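Local coordinates for protein cytochrome cL (Hyphomicrobium denitrificans, PDB 2D0W) that carries electrons through a covalently bound haem and probably serves as the electron acceptor for methanol dehydrogenase in periplasmic methanol oxidation, at residues Glu12-Glu17 against Leu91-Phe96; Thr27-Gln32 against Glu111-Leu116; Ala45-Lys50 against Ala163-Ser168. All coordinates share one frame; numbering follows the deposited sequence.

Contact 1: Glu12-Glu17 against Leu91-Phe96. With HEM (protoporphyrin IX containing Fe), chain H.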
loop_
_atom_site.group_PDB
_atom_site.type_symbol
_atom_site.label_atom_id
_atom_site.label_comp_id
_atom_site.label_asym_id
_atom_site.label_seq_id
_atom_site.Cartn_x
_atom_site.Cartn_y
_atom_site.Cartn_z
ATOM N N GLU A 12 -1.513 -6.270 -19.519
ATOM C CA GLU A 12 -2.669 -7.155 -19.631
ATOM C C GLU A 12 -3.681 -6.788 -18.553
ATOM O O GLU A 12 -3.312 -6.480 -17.423
ATOM C CB GLU A 12 -2.280 -8.622 -19.501
ATOM C CG GLU A 12 -3.465 -9.559 -19.597
ATOM C CD GLU A 12 -3.095 -11.032 -19.659
ATOM O OE1 GLU A 12 -3.883 -11.785 -20.256
ATOM O OE2 GLU A 12 -2.042 -11.452 -19.109
ATOM N N ALA A 13 -4.955 -6.787 -18.930
ATOM C CA ALA A 13 -6.034 -6.496 -18.010
ATOM C C ALA A 13 -5.942 -7.412 -16.778
ATOM O O ALA A 13 -5.799 -8.639 -16.896
ATOM C CB ALA A 13 -7.387 -6.672 -18.715
ATOM N N LEU A 14 -5.985 -6.789 -15.605
ATOM C CA LEU A 14 -6.120 -7.528 -14.380
ATOM C C LEU A 14 -7.586 -7.877 -14.151
ATOM O O LEU A 14 -8.416 -6.999 -14.209
ATOM C CB LEU A 14 -5.586 -6.668 -13.236
ATOM C CG LEU A 14 -4.197 -6.996 -12.674
ATOM C CD1 LEU A 14 -3.275 -7.692 -13.666
ATOM C CD2 LEU A 14 -3.564 -5.777 -11.997
ATOM N N ASP A 15 -7.922 -9.137 -13.871
ATOM C CA ASP A 15 -9.337 -9.440 -13.588
ATOM C C ASP A 15 -9.627 -9.346 -12.099
ATOM O O ASP A 15 -9.736 -10.351 -11.403
ATOM C CB ASP A 15 -9.798 -10.769 -14.226
ATOM C CG ASP A 15 -11.250 -11.130 -13.893
ATOM O OD1 ASP A 15 -11.561 -12.313 -14.036
ATOM O OD2 ASP A 15 -12.075 -10.270 -13.512
ATOM N N VAL A 16 -9.738 -8.107 -11.630
ATOM C CA VAL A 16 -9.926 -7.806 -10.215
ATOM C C VAL A 16 -11.137 -8.539 -9.608
ATOM O O VAL A 16 -10.994 -9.273 -8.653
ATOM C CB VAL A 16 -9.955 -6.271 -9.959
ATOM C CG1 VAL A 16 -10.243 -5.980 -8.497
ATOM C CG2 VAL A 16 -8.644 -5.636 -10.397
ATOM N N GLU A 17 -12.320 -8.384 -10.201
ATOM C CA GLU A 17 -13.524 -9.038 -9.636
ATOM C C GLU A 17 -13.467 -10.559 -9.675
ATOM O O GLU A 17 -14.045 -11.256 -8.833
ATOM C CB GLU A 17 -14.761 -8.555 -10.366
ATOM C CG GLU A 17 -14.640 -7.140 -10.908
ATOM C CD GLU A 17 -15.307 -6.113 -10.031
ATOM O OE1 GLU A 17 -14.780 -4.977 -9.940
ATOM O OE2 GLU A 17 -16.374 -6.447 -9.450
ATOM N N LEU A 91 0.720 1.005 -7.566
ATOM C CA LEU A 91 1.125 0.131 -6.476
ATOM C C LEU A 91 0.125 -1.022 -6.307
ATOM O O LEU A 91 0.500 -2.219 -6.239
ATOM C CB LEU A 91 1.294 0.958 -5.167
ATOM C CG LEU A 91 1.837 0.198 -3.963
ATOM C CD1 LEU A 91 3.036 -0.544 -4.412
ATOM C CD2 LEU A 91 2.210 1.097 -2.773
ATOM N N PHE A 92 -1.157 -0.694 -6.326
ATOM C CA PHE A 92 -2.171 -1.723 -6.257
ATOM C C PHE A 92 -1.962 -2.744 -7.405
ATOM O O PHE A 92 -1.995 -3.974 -7.180
ATOM C CB PHE A 92 -3.561 -1.061 -6.321
ATOM C CG PHE A 92 -4.725 -2.036 -6.471
ATOM C CD1 PHE A 92 -5.348 -2.571 -5.351
ATOM C CD2 PHE A 92 -5.184 -2.419 -7.733
ATOM C CE1 PHE A 92 -6.425 -3.456 -5.486
ATOM C CE2 PHE A 92 -6.241 -3.307 -7.881
ATOM C CZ PHE A 92 -6.875 -3.824 -6.751
ATOM N N GLU A 93 -1.755 -2.226 -8.625
ATOM C CA GLU A 93 -1.660 -3.082 -9.813
ATOM C C GLU A 93 -0.404 -3.976 -9.660
ATOM O O GLU A 93 -0.459 -5.177 -9.925
ATOM C CB GLU A 93 -1.584 -2.205 -11.095
ATOM C CG GLU A 93 -2.820 -1.435 -11.481
ATOM C CD GLU A 93 -2.610 -0.490 -12.698
ATOM O OE1 GLU A 93 -1.547 0.185 -12.757
ATOM O OE2 GLU A 93 -3.505 -0.418 -13.601
ATOM N N THR A 94 0.707 -3.418 -9.171
ATOM C CA THR A 94 1.941 -4.211 -8.980
ATOM C C THR A 94 1.706 -5.324 -7.970
ATOM O O THR A 94 2.009 -6.498 -8.234
ATOM C CB THR A 94 3.096 -3.309 -8.581
ATOM O OG1 THR A 94 3.290 -2.377 -9.642
ATOM C CG2 THR A 94 4.397 -4.104 -8.323
ATOM N N ILE A 95 1.104 -4.974 -6.832
ATOM C CA ILE A 95 0.787 -5.972 -5.809
ATOM C C ILE A 95 -0.227 -6.970 -6.311
ATOM O O ILE A 95 -0.004 -8.163 -6.149
ATOM C CB ILE A 95 0.350 -5.347 -4.460
ATOM C CG1 ILE A 95 1.404 -4.332 -4.038
ATOM C CG2 ILE A 95 0.209 -6.456 -3.357
ATOM C CD1 ILE A 95 0.903 -3.269 -3.018
ATOM N N PHE A 96 -1.302 -6.491 -6.951
ATOM C CA PHE A 96 -2.398 -7.359 -7.360
ATOM C C PHE A 96 -1.915 -8.350 -8.423
ATOM O O PHE A 96 -2.120 -9.551 -8.287
ATOM C CB PHE A 96 -3.617 -6.574 -7.930
ATOM C CG PHE A 96 -4.870 -7.384 -7.982
ATOM C CD1 PHE A 96 -5.058 -8.372 -8.955
ATOM C CD2 PHE A 96 -5.886 -7.175 -7.061
ATOM C CE1 PHE A 96 -6.243 -9.132 -8.975
ATOM C CE2 PHE A 96 -7.034 -7.929 -7.067
ATOM C CZ PHE A 96 -7.217 -8.914 -8.011
HETATM C CHA HEM H . 8.971 -5.878 -6.785
HETATM C CHB HEM H . 5.624 -5.161 -3.311
HETATM C CHC HEM H . 5.923 -9.787 -1.806
HETATM C CHD HEM H . 10.018 -10.056 -4.400
HETATM C C1A HEM H . 7.968 -5.256 -6.037
HETATM C C2A HEM H . 7.362 -3.947 -6.243
HETATM C C3A HEM H . 6.471 -3.757 -5.269
HETATM C C4A HEM H . 6.430 -4.933 -4.411
HETATM C CMA HEM H . 5.580 -2.494 -5.030
HETATM C CAA HEM H . 7.753 -2.938 -7.345
HETATM C CBA HEM H . 8.928 -2.121 -6.778
HETATM C CGA HEM H . 9.324 -0.961 -7.683
HETATM O O1A HEM H . 8.538 -0.583 -8.585
HETATM O O2A HEM H . 10.442 -0.427 -7.490
HETATM C C1B HEM H . 5.369 -6.358 -2.632
HETATM C C2B HEM H . 4.408 -6.651 -1.562
HETATM C C3B HEM H . 4.444 -7.854 -1.248
HETATM C C4B HEM H . 5.482 -8.515 -1.977
HETATM C CMB HEM H . 3.567 -5.535 -0.946
HETATM C CAB HEM H . 3.375 -8.606 -0.439
HETATM C CBB HEM H . 2.121 -8.542 -0.763
HETATM C C1C HEM H . 7.087 -10.271 -2.362
HETATM C C2C HEM H . 7.598 -11.655 -2.287
HETATM C C3C HEM H . 8.740 -11.698 -2.947
HETATM C C4C HEM H . 8.955 -10.394 -3.594
HETATM C CMC HEM H . 7.144 -12.584 -1.172
HETATM C CAC HEM H . 9.878 -12.770 -2.932
HETATM C CBC HEM H . 9.507 -14.016 -3.039
HETATM C C1D HEM H . 10.100 -9.051 -5.343
HETATM C C2D HEM H . 11.064 -8.962 -6.424
HETATM C C3D HEM H . 10.736 -7.674 -7.172
HETATM C C4D HEM H . 9.619 -7.077 -6.467
HETATM C CMD HEM H . 12.192 -9.989 -6.748
HETATM C CAD HEM H . 11.423 -7.067 -8.448
HETATM C CBD HEM H . 10.429 -7.422 -9.558
HETATM C CGD HEM H . 10.631 -6.637 -10.830
HETATM O O1D HEM H . 9.833 -6.778 -11.774
HETATM O O2D HEM H . 11.586 -5.848 -10.877
HETATM N NA HEM H . 7.380 -5.797 -4.909
HETATM N NB HEM H . 6.038 -7.556 -2.770
HETATM N NC HEM H . 7.912 -9.546 -3.210
HETATM N ND HEM H . 9.298 -7.915 -5.400
HETATM FE FE HEM H . 7.577 -7.729 -4.120
#

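Contact 2: Thr27-Gln32 against Glu111-Leu116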
loop_
_atom_site.group_PDB
_atom_site.type_symbol
_atom_site.label_atom_id
_atom_site.label_comp_id
_atom_site.label_asym_id
_atom_site.label_seq_id
_atom_site.Cartn_x
_atom_site.Cartn_y
_atom_site.Cartn_z
ATOM N N THR A 27 -16.674 -2.105 1.341
ATOM C CA THR A 27 -16.340 -1.068 2.358
ATOM C C THR A 27 -16.291 0.290 1.670
ATOM O O THR A 27 -16.051 0.359 0.443
ATOM C CB THR A 27 -14.994 -1.326 3.118
ATOM O OG1 THR A 27 -13.900 -1.004 2.252
ATOM C CG2 THR A 27 -14.870 -2.795 3.610
ATOM N N PRO A 28 -16.556 1.375 2.420
ATOM C CA PRO A 28 -16.481 2.637 1.725
ATOM C C PRO A 28 -15.129 2.881 1.082
ATOM O O PRO A 28 -15.058 3.497 0.016
ATOM C CB PRO A 28 -16.758 3.655 2.845
ATOM C CG PRO A 28 -17.663 2.910 3.774
ATOM C CD PRO A 28 -16.999 1.564 3.831
ATOM N N ALA A 29 -14.062 2.403 1.712
ATOM C CA ALA A 29 -12.736 2.683 1.189
ATOM C C ALA A 29 -12.509 1.972 -0.165
ATOM O O ALA A 29 -11.904 2.514 -1.070
ATOM C CB ALA A 29 -11.686 2.321 2.199
ATOM N N VAL A 30 -12.991 0.762 -0.281
ATOM C CA VAL A 30 -12.791 -0.010 -1.491
ATOM C C VAL A 30 -13.635 0.621 -2.622
ATOM O O VAL A 30 -13.189 0.706 -3.771
ATOM C CB VAL A 30 -13.167 -1.455 -1.258
ATOM C CG1 VAL A 30 -13.208 -2.232 -2.621
ATOM C CG2 VAL A 30 -12.148 -2.090 -0.314
ATOM N N LYS A 31 -14.859 1.053 -2.278
ATOM C CA LYS A 31 -15.742 1.599 -3.287
ATOM C C LYS A 31 -15.141 2.855 -3.858
ATOM O O LYS A 31 -15.144 3.027 -5.067
ATOM C CB LYS A 31 -17.171 1.770 -2.769
ATOM C CG LYS A 31 -17.860 0.408 -2.640
ATOM C CD LYS A 31 -19.205 0.447 -1.929
ATOM C CE LYS A 31 -20.341 0.489 -2.940
ATOM N NZ LYS A 31 -21.691 0.254 -2.309
ATOM N N GLN A 32 -14.551 3.702 -3.013
ATOM C CA GLN A 32 -13.885 4.900 -3.553
ATOM C C GLN A 32 -12.657 4.546 -4.382
ATOM O O GLN A 32 -12.423 5.135 -5.472
ATOM C CB GLN A 32 -13.490 5.904 -2.468
ATOM C CG GLN A 32 -12.721 7.082 -3.053
ATOM C CD GLN A 32 -11.754 7.735 -2.068
ATOM O OE1 GLN A 32 -12.141 8.089 -0.964
ATOM N NE2 GLN A 32 -10.485 7.909 -2.484
ATOM N N GLU A 111 -7.970 -9.697 0.693
ATOM C CA GLU A 111 -9.231 -8.953 0.491
ATOM C C GLU A 111 -8.928 -7.508 0.134
ATOM O O GLU A 111 -7.960 -6.905 0.640
ATOM C CB GLU A 111 -10.136 -9.026 1.719
ATOM C CG GLU A 111 -10.640 -10.465 1.978
ATOM C CD GLU A 111 -11.199 -10.656 3.380
ATOM O OE1 GLU A 111 -11.489 -9.624 4.041
ATOM O OE2 GLU A 111 -11.347 -11.832 3.832
ATOM N N LEU A 112 -9.766 -6.955 -0.746
ATOM C CA LEU A 112 -9.543 -5.634 -1.297
ATOM C C LEU A 112 -9.334 -4.584 -0.214
ATOM O O LEU A 112 -8.476 -3.706 -0.373
ATOM C CB LEU A 112 -10.683 -5.243 -2.238
ATOM C CG LEU A 112 -10.670 -5.986 -3.590
ATOM C CD1 LEU A 112 -9.364 -5.796 -4.358
ATOM C CD2 LEU A 112 -10.857 -7.421 -3.328
ATOM N N ASP A 113 -10.097 -4.697 0.883
ATOM C CA ASP A 113 -10.018 -3.712 1.981
ATOM C C ASP A 113 -8.657 -3.833 2.672
ATOM O O ASP A 113 -8.053 -2.823 3.033
ATOM C CB ASP A 113 -11.168 -3.912 2.982
ATOM C CG ASP A 113 -11.307 -2.736 3.971
ATOM O OD1 ASP A 113 -11.435 -1.567 3.541
ATOM O OD2 ASP A 113 -11.250 -2.997 5.193
ATOM N N ASN A 114 -8.184 -5.072 2.800
ATOM C CA ASN A 114 -6.874 -5.333 3.380
ATOM C C ASN A 114 -5.757 -4.891 2.467
ATOM O O ASN A 114 -4.757 -4.372 2.930
ATOM C CB ASN A 114 -6.710 -6.798 3.799
ATOM C CG ASN A 114 -7.507 -7.124 5.096
ATOM O OD1 ASN A 114 -7.715 -6.284 5.924
ATOM N ND2 ASN A 114 -7.962 -8.342 5.221
ATOM N N MET A 115 -5.931 -5.092 1.167
ATOM C CA MET A 115 -4.964 -4.577 0.191
ATOM C C MET A 115 -4.751 -3.103 0.408
ATOM O O MET A 115 -3.633 -2.575 0.263
ATOM C CB MET A 115 -5.492 -4.801 -1.231
ATOM C CG MET A 115 -4.678 -4.061 -2.276
ATOM S SD MET A 115 -3.116 -4.902 -2.581
ATOM C CE MET A 115 -3.685 -6.095 -3.787
ATOM N N LEU A 116 -5.833 -2.392 0.714
ATOM C CA LEU A 116 -5.728 -0.926 0.853
ATOM C C LEU A 116 -4.991 -0.487 2.105
ATOM O O LEU A 116 -4.429 0.610 2.158
ATOM C CB LEU A 116 -7.122 -0.290 0.757
ATOM C CG LEU A 116 -7.772 -0.385 -0.600
ATOM C CD1 LEU A 116 -9.126 0.265 -0.519
ATOM C CD2 LEU A 116 -6.887 0.267 -1.699
#

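Contact 3: Ala45-Lys50 against Ala163-Ser168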
loop_
_atom_site.group_PDB
_atom_site.type_symbol
_atom_site.label_atom_id
_atom_site.label_comp_id
_atom_site.label_asym_id
_atom_site.label_seq_id
_atom_site.Cartn_x
_atom_site.Cartn_y
_atom_site.Cartn_z
ATOM N N ALA A 45 -3.760 6.850 10.691
ATOM C CA ALA A 45 -2.996 6.077 11.677
ATOM C C ALA A 45 -3.717 4.793 12.074
ATOM O O ALA A 45 -3.071 3.778 12.292
ATOM C CB ALA A 45 -2.651 6.906 12.913
ATOM N N GLY A 46 -5.054 4.825 12.091
ATOM C CA GLY A 46 -5.846 3.713 12.625
ATOM C C GLY A 46 -5.726 2.454 11.770
ATOM O O GLY A 46 -5.861 1.343 12.264
ATOM N N CYS A 47 -5.443 2.653 10.484
ATOM C CA CYS A 47 -5.328 1.563 9.507
ATOM C C CYS A 47 -3.943 0.903 9.457
ATOM O O CYS A 47 -3.771 -0.151 8.844
ATOM C CB CYS A 47 -5.674 2.114 8.127
ATOM S SG CYS A 47 -7.282 2.893 8.156
ATOM N N LEU A 48 -2.963 1.538 10.101
ATOM C CA LEU A 48 -1.548 1.123 9.997
ATOM C C LEU A 48 -1.136 -0.186 10.612
ATOM O O LEU A 48 -0.467 -0.969 9.923
ATOM C CB LEU A 48 -0.574 2.257 10.371
ATOM C CG LEU A 48 -0.763 3.523 9.521
ATOM C CD1 LEU A 48 0.071 4.651 10.080
ATOM C CD2 LEU A 48 -0.519 3.301 8.013
ATOM N N PRO A 49 -1.512 -0.454 11.897
ATOM C CA PRO A 49 -1.187 -1.781 12.462
ATOM C C PRO A 49 -1.642 -2.961 11.595
ATOM O O PRO A 49 -0.909 -3.934 11.434
ATOM C CB PRO A 49 -1.911 -1.724 13.824
ATOM C CG PRO A 49 -2.032 -0.267 14.197
ATOM C CD PRO A 49 -2.208 0.436 12.866
ATOM N N LYS A 50 -2.861 -2.903 11.095
ATOM C CA LYS A 50 -3.313 -3.959 10.220
ATOM C C LYS A 50 -2.481 -4.050 8.909
ATOM O O LYS A 50 -2.049 -5.156 8.518
ATOM C CB LYS A 50 -4.799 -3.890 9.946
ATOM C CG LYS A 50 -5.258 -4.994 8.993
ATOM C CD LYS A 50 -5.629 -6.221 9.758
ATOM C CE LYS A 50 -5.782 -7.400 8.794
ATOM N NZ LYS A 50 -5.988 -8.673 9.526
ATOM N N ALA A 163 -6.646 3.880 17.608
ATOM C CA ALA A 163 -7.409 4.710 16.708
ATOM C C ALA A 163 -8.243 3.872 15.755
ATOM O O ALA A 163 -7.988 2.653 15.550
ATOM C CB ALA A 163 -6.477 5.631 15.926
ATOM N N GLN A 164 -9.237 4.533 15.171
ATOM C CA GLN A 164 -10.168 3.872 14.270
ATOM C C GLN A 164 -9.613 3.892 12.874
ATOM O O GLN A 164 -9.027 4.869 12.441
ATOM C CB GLN A 164 -11.524 4.575 14.253
ATOM C CG GLN A 164 -12.210 4.673 15.597
ATOM C CD GLN A 164 -13.624 5.235 15.467
ATOM O OE1 GLN A 164 -13.924 6.004 14.547
ATOM N NE2 GLN A 164 -14.500 4.843 16.383
ATOM N N CYS A 165 -9.803 2.800 12.169
ATOM C CA CYS A 165 -9.506 2.794 10.771
ATOM C C CYS A 165 -10.817 3.093 10.085
ATOM O O CYS A 165 -11.707 2.260 10.045
ATOM C CB CYS A 165 -8.940 1.458 10.342
ATOM S SG CYS A 165 -8.602 1.376 8.568
ATOM N N LYS A 166 -10.935 4.319 9.603
ATOM C CA LYS A 166 -12.113 4.791 8.868
ATOM C C LYS A 166 -11.584 5.852 7.929
ATOM O O LYS A 166 -10.559 6.456 8.215
ATOM C CB LYS A 166 -13.149 5.391 9.828
ATOM C CG LYS A 166 -12.705 6.718 10.489
ATOM C CD LYS A 166 -13.521 7.085 11.725
ATOM C CE LYS A 166 -14.945 7.567 11.356
ATOM N NZ LYS A 166 -15.730 8.048 12.550
ATOM N N ILE A 167 -12.256 6.063 6.808
ATOM C CA ILE A 167 -11.871 7.121 5.866
ATOM C C ILE A 167 -12.408 8.475 6.354
ATOM O O ILE A 167 -13.161 8.529 7.328
ATOM C CB ILE A 167 -12.346 6.819 4.412
ATOM C CG1 ILE A 167 -13.869 6.955 4.286
ATOM C CG2 ILE A 167 -11.882 5.415 3.975
ATOM C CD1 ILE A 167 -14.437 6.352 2.998
ATOM N N SER A 168 -12.002 9.555 5.688
ATOM C CA SER A 168 -12.536 10.896 5.968
ATOM C C SER A 168 -13.743 11.174 5.071
ATOM O O SER A 168 -13.645 11.797 4.013
ATOM C CB SER A 168 -11.459 11.962 5.762
ATOM O OG SER A 168 -10.979 11.910 4.425
HETATM O O HOH W 1 -6.162 0.319 14.766
#

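Contact 1: Glu12-Glu17 against Leu91-Phe96
The ring of Phe96 meets Val16 and Leu14, and of these two Val16 is on the buried side of the contact. Val16 CG2 sits over the centre of one face of that ring, 4.2 Å above its plane, while Phe96 CZ reaches the backbone at Val16 CA, 3.7 Å away. The same methyl, CG2, also touches the neighbouring ring near its plane, with Phe92 CE2 at 4.2 Å, so one branched side chain serves a face and an edge at once. Both phenylalanines hold CG anti to the backbone N (Phe96 chi1 -163°), which sends their rings out from the helix toward the incoming chain. Leu14 comes about as close, its CD2 lying 3.8 Å from Glu93 O and its CG approaching Phe96 CD1 obliquely, but it lies on the partly exposed side. Between the two, the CB of exposed Asp15 points away from helix 88-97, and its carboxylate caps the short helix 16-19 through a weak bond to Gly18 N. Glu93 sends its carboxylate to Arg6 N instead. The opposite flank of helix 88-97 carries Leu91, Thr94 and Ile95 against the haem, while Phe92 also packs on Met115 and Ile119 of helix 112-124.

Contact 2: Thr27-Gln32 against Glu111-Leu116
Thr27 and Asp113 form the polar end of this contact, with Thr27 OG1 donating to Asp113 OD1 over 2.8 Å. The hydroxyl comes in from above the carboxylate, 56° out of its plane. Beside the bond, Thr27 CG2 rests against the carboxylate carbon, Asp113 CG, at 3.6 Å. The apolar part belongs to Val30. Its CG1, anti to the backbone N, meets Leu112 CB at 3.9 Å, while its CG2 lies over the helix backbone from Leu112 to Asp113, 3.5 Å from Asp113 CA, and reaches Leu116 CD1 as well. Leu116, one turn further on, also lays CD1 against Ala29 O at 3.6 Å.

The motif is an N-cap drawn into a helix-helix contact. Thr27 stands just before helix 28-36, and its OG1 accepts from Val30 N at 3.2 Å, with an N-H...O angle of 157°. Thus the hydroxyl accepts the N-H of its own helix and donates its proton to Asp113 across the contact. The two short axes, 9.1 Å apart at their closest, run nearly perpendicular at 83°.

A second shell fixes the carboxylate. Tyr41 OH is hydrogen-bonded to Asp113 OD1, the oxygen that Thr27 uses, and Lys117, a turn later on the same helix, makes a salt bridge to OD2. These partners would be expected to stabilise the negative charge. Farther out, Leu112 leans on Met34 and Leu116 on Phe33, both of helix 28-36, and Leu112 also touches Phe92 of helix 88-97.

Contact 3: Ala45-Lys50 against Ala163-Ser168
Cys47 and Cys165 are joined by a disulfide, with SG to SG at 2.1 Å, and together with Gly46 they account for most of the surface buried here. The bridge has a CB-SG-SG-CB torsion of 98°, near the right angle at which a disulfide is relaxed. Its two arms leave their backbones differently: Cys47 SG is anti to its own carbonyl carbon, whereas Cys165 SG lies anti to the backbone N (chi1 178°). The sulfur of Cys47 is 3.1 Å from Cys165 CB, as the covalent geometry requires.

Gly46 brings the two backbones closest, its CA, which carries no side chain, letting them approach to 4.2 Å between Gly46 CA and Cys165 CA. In place of a side chain it offers a CA-H, pointed almost straight at Gln164 O: the distance from Gly46 CA to Gln164 O is 3.4 Å and the angle at hydrogen 168°. Ala163 completes this side by placing CB against Gly46 CA at 3.9 Å. A water lies between the chains, 2.7 Å from Gly46 O and in hydrogen-bonding range of Ala163 O as well, though other acceptors also compete for its protons.

Cys47 is buried while Cys165 is partly exposed, so the bridge runs from the interior toward the surface. Tyr41 packs against both cysteines, and Lys117 of helix 112-124 touches Cys165. The segment Ala163-Ser168 has no regular secondary structure and follows helix 149-161. With weak carbon-hydrogen and water-mediated links as its companions, the covalent bond is the principal tie, anchoring the C-terminal tail to the chain near the start of helix 48-58.

Helix 112-124 connects all three contacts. Its Met115 packs on contact 1, with Met115 CG 3.5 Å from Phe92 CD1 and Met115 SD 3.8 Å from Ile95 CG2. Toward contact 3, the tail residue Ile167 lies on the start of helix 28-36, its CD1 3.6 Å from Pro28 CB, while Lys50 CE approaches Asn114 OD1. Contacts 1 and 3 lie on opposite sides of the chain's centre, their own centres about 24 Å apart, and do not touch. Contact 1 alone reaches the haem directly; in contact 2, Met115 comes nearer to it than Leu116, whose side chain is about 12 Å from the haem between nearest atoms. The order is therefore from haem pocket, through crossed helices, to the disulfide-anchored tail.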